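Local atomic coordinates of carbonic anhydrase (Synechocystis sp., PDB entry 5SWC), a protein that catalyses the reversible, zinc-dependent hydration of carbon dioxide and supplies CO2 to RuBisCO inside the carboxysome. Residues A[176-179]-A[180-183]; A[185-188]-A[189-193]. All coordinates share one frame; numbering follows the deposited sequence.

Contact 1 is the buried C-terminal part of helix 162-181 and the residues that follow; contact 2 is the short helix 185-193 that comes next in the chain. The two touch through packing: I187 CD1 lies 3.4 Å from L181 O, and Q182 leans on L191. Both also reach the second subunit. Their chemistry follows their place. In contact 1 amide side chains and a threonine hydroxyl take up backbone groups, and leucines settle on strand 111-117 of the central sheet. Contact 2, partly buried and farther from the centre of the chain, keeps I187 inside, lays R190 on helix 95-106, leaves R193 exposed, and presents H188, S189 and H192 to the second subunit.

Contact 1: residues A[176-179]-A[180-183]; sequences TQLK and NLQT
With chi1 of Q182 at -71° and the chain extended beyond CG, its amide folds back along the helix end, and NE2 donates to L178 O at 3.0 Å. That oxygen lies close to the amide plane of Q182, whereas NE2 stands above the carbonyl plane of L178, 60° out of it. The backbone N of Q182 has weak bonds to L178 O and K179 O, so the side chain supplies the stronger link. One turn earlier, Q177 is bent at chi2 (-37°), which brings OE1 within 3.3 Å of N180 ND2 in a weak bond; the two amides run side by side with their planes nearly perpendicular. Their stronger partners are the backbone of I86, whose N donates to Q177 OE1 and whose O accepts from N180 ND2. Regular helical bonds join N180 N to T176 O (2.9 Å) and L181 N to Q177 O (2.8 Å). At the end N180 O receives two donors of T183, OG1 at 2.7 Å and the backbone N at 3.1 Å. K179 NZ forms salt bridges with D234 and E231 and donates to Q182 OE1 of the second subunit, whose K179 NZ donates likewise to Q182 OE1. L178 and L181 pack on V114 of strand 111-117, in the central sheet. This is a helix C-terminus closed by side chains, at a subunit interface of the beta-class carbonic anhydrase fold.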
# COMPACT_ATOMS: atom_id res chain seq x y z
N THR A 176 -22.37 7.10 5.28
CA THR A 176 -21.15 6.31 5.25
C THR A 176 -19.93 7.16 5.63
O THR A 176 -19.08 6.72 6.39
CB THR A 176 -20.95 5.69 3.87
OG1 THR A 176 -22.04 4.79 3.64
CG2 THR A 176 -19.65 4.96 3.73
N GLN A 177 -19.83 8.36 5.07
CA GLN A 177 -18.67 9.17 5.38
C GLN A 177 -18.63 9.57 6.85
O GLN A 177 -17.54 9.69 7.41
CB GLN A 177 -18.64 10.43 4.51
CG GLN A 177 -18.77 10.23 3.04
CD GLN A 177 -18.08 9.02 2.56
OE1 GLN A 177 -16.89 8.79 2.82
NE2 GLN A 177 -18.81 8.19 1.84
N LEU A 178 -19.78 9.73 7.47
CA LEU A 178 -19.82 10.01 8.91
C LEU A 178 -19.31 8.84 9.71
O LEU A 178 -18.63 9.03 10.71
CB LEU A 178 -21.25 10.40 9.31
CG LEU A 178 -21.65 11.77 8.78
CD1 LEU A 178 -23.13 11.89 8.76
CD2 LEU A 178 -21.04 12.89 9.57
N LYS A 179 -19.62 7.61 9.31
CA LYS A 179 -19.02 6.45 9.95
C LYS A 179 -17.51 6.40 9.72
O LYS A 179 -16.75 6.11 10.64
CB LYS A 179 -19.67 5.16 9.46
CG LYS A 179 -21.17 4.99 9.75
CD LYS A 179 -21.46 5.01 11.22
CE LYS A 179 -22.96 4.86 11.43
NZ LYS A 179 -23.20 4.70 12.89
N ASN A 180 -17.07 6.69 8.50
CA ASN A 180 -15.65 6.72 8.21
C ASN A 180 -14.91 7.74 9.06
O ASN A 180 -13.81 7.47 9.59
CB ASN A 180 -15.43 6.99 6.73
CG ASN A 180 -15.92 5.86 5.83
OD1 ASN A 180 -16.26 4.78 6.30
ND2 ASN A 180 -15.95 6.11 4.51
N LEU A 181 -15.47 8.95 9.18
CA LEU A 181 -14.84 9.99 9.96
C LEU A 181 -14.59 9.54 11.41
O LEU A 181 -13.58 9.93 12.02
CB LEU A 181 -15.71 11.22 9.95
CG LEU A 181 -15.54 12.07 8.72
CD1 LEU A 181 -16.71 13.03 8.63
CD2 LEU A 181 -14.30 12.86 8.77
N GLN A 182 -15.51 8.78 11.97
CA GLN A 182 -15.43 8.38 13.36
C GLN A 182 -14.32 7.38 13.64
O GLN A 182 -14.08 7.03 14.79
CB GLN A 182 -16.77 7.88 13.82
CG GLN A 182 -17.74 9.07 13.93
CD GLN A 182 -19.11 8.65 14.29
OE1 GLN A 182 -19.40 8.35 15.42
NE2 GLN A 182 -19.99 8.64 13.31
N THR A 183 -13.64 6.90 12.61
CA THR A 183 -12.47 6.03 12.81
C THR A 183 -11.16 6.81 12.95
O THR A 183 -10.13 6.20 13.26
CB THR A 183 -12.31 4.96 11.70
OG1 THR A 183 -12.06 5.55 10.42
CG2 THR A 183 -13.50 4.03 11.71

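Contact 2: residues A[185-188]-A[189-193]; sequences PAIH and SRLHR. With FMT (formic acid), chain K.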
# COMPACT_ATOMS: atom_id res chain seq x y z
N PRO A 185 -8.30 9.09 14.66
CA PRO A 185 -7.93 9.36 16.04
C PRO A 185 -8.34 10.73 16.59
O PRO A 185 -8.84 10.80 17.72
CB PRO A 185 -6.42 9.19 16.05
CG PRO A 185 -6.20 8.16 14.92
CD PRO A 185 -7.18 8.51 13.90
N ALA A 186 -8.13 11.79 15.82
CA ALA A 186 -8.42 13.12 16.32
C ALA A 186 -9.91 13.27 16.55
O ALA A 186 -10.31 13.96 17.53
CB ALA A 186 -7.94 14.16 15.33
N ILE A 187 -10.72 12.68 15.68
CA ILE A 187 -12.16 12.76 15.84
C ILE A 187 -12.62 11.93 17.02
O ILE A 187 -13.37 12.40 17.86
CB ILE A 187 -12.81 12.34 14.55
CG1 ILE A 187 -12.52 13.45 13.53
CG2 ILE A 187 -14.29 12.16 14.71
CD1 ILE A 187 -13.10 13.28 12.19
N HIS A 188 -12.09 10.71 17.13
CA HIS A 188 -12.51 9.82 18.18
C HIS A 188 -12.19 10.40 19.54
O HIS A 188 -13.03 10.33 20.46
CB HIS A 188 -11.79 8.50 17.95
CG HIS A 188 -12.22 7.40 18.87
ND1 HIS A 188 -13.52 6.94 18.92
CD2 HIS A 188 -11.52 6.65 19.75
CE1 HIS A 188 -13.59 5.94 19.79
NE2 HIS A 188 -12.39 5.75 20.31
N SER A 189 -11.01 10.98 19.70
CA SER A 189 -10.63 11.54 20.98
C SER A 189 -11.48 12.76 21.37
O SER A 189 -11.90 12.92 22.49
CB SER A 189 -9.17 11.90 20.92
OG SER A 189 -8.79 12.48 22.14
N ARG A 190 -11.74 13.61 20.38
CA ARG A 190 -12.53 14.82 20.61
C ARG A 190 -14.00 14.54 20.87
O ARG A 190 -14.64 15.25 21.65
CB ARG A 190 -12.36 15.80 19.45
CG ARG A 190 -11.04 16.49 19.49
CD ARG A 190 -10.70 17.25 18.24
NE ARG A 190 -9.42 17.92 18.38
CZ ARG A 190 -8.23 17.33 18.33
NH1 ARG A 190 -8.11 16.00 18.15
NH2 ARG A 190 -7.16 18.08 18.48
N LEU A 191 -14.52 13.50 20.24
CA LEU A 191 -15.89 13.08 20.57
C LEU A 191 -16.00 12.57 21.98
O LEU A 191 -17.03 12.82 22.64
CB LEU A 191 -16.39 12.03 19.56
CG LEU A 191 -16.65 12.61 18.16
CD1 LEU A 191 -17.00 11.43 17.21
CD2 LEU A 191 -17.77 13.68 18.12
N HIS A 192 -14.98 11.90 22.49
CA HIS A 192 -15.01 11.49 23.89
C HIS A 192 -15.14 12.70 24.79
O HIS A 192 -15.90 12.68 25.74
CB HIS A 192 -13.72 10.71 24.23
CG HIS A 192 -13.58 10.38 25.68
ND1 HIS A 192 -14.02 9.20 26.23
CD2 HIS A 192 -13.06 11.10 26.71
CE1 HIS A 192 -13.77 9.19 27.52
NE2 HIS A 192 -13.18 10.32 27.84
N ARG A 193 -14.36 13.74 24.47
CA ARG A 193 -14.27 14.97 25.26
C ARG A 193 -15.51 15.82 25.11
O ARG A 193 -15.86 16.57 26.01
CB ARG A 193 -13.03 15.75 24.79
CG ARG A 193 -12.75 17.02 25.56
CD ARG A 193 -11.27 17.32 25.52
NE ARG A 193 -10.70 17.02 24.20
CZ ARG A 193 -9.74 16.11 23.96
NH1 ARG A 193 -9.20 15.41 24.97
NH2 ARG A 193 -9.31 15.91 22.71
C FMT K . -6.02 12.16 12.66
O1 FMT K . -7.03 11.75 13.18
O2 FMT K . -5.04 12.56 13.32
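The guanidinium of R190 meets A186 O at its edge: NH1 donates at 3.1 Å, nearly straight at 166°, with the oxygen 5° from the guanidinium plane. R193 sets one face of its guanidinium over S189 O, 3.9 Å above the plane and offset toward the rim. A186 O is gripped twice: R190 N also donates to it, and the two donors arrive from opposite faces of the carbonyl plane. From CG beside the backbone N the R190 chain runs extended to NE, and a turn at chi4 (75°) brings NH1 to A186 O, 3.4 Å from A186 CB. Facing the rest of the subunit, I187 CG2 and L191 CD1 lie alongside at 3.8 Å; buried I187 also packs on M100 and L104 of helix 95-106. At the first turn, A186 N donates to O1 of a formic acid, probably from the crystallisation liquor, at 2.9 Å. S189 OG is hydrogen-bonded to D155 OD2 of the second subunit, and the H192 ring meets Y157 there. S189 N to P185 O and L191 N to I187 O are among the i to i+4 bonds of this short alpha-helix, with proline in its first turn, packed between helix 95-106 and the second subunit in the beta-class carbonic anhydrase fold.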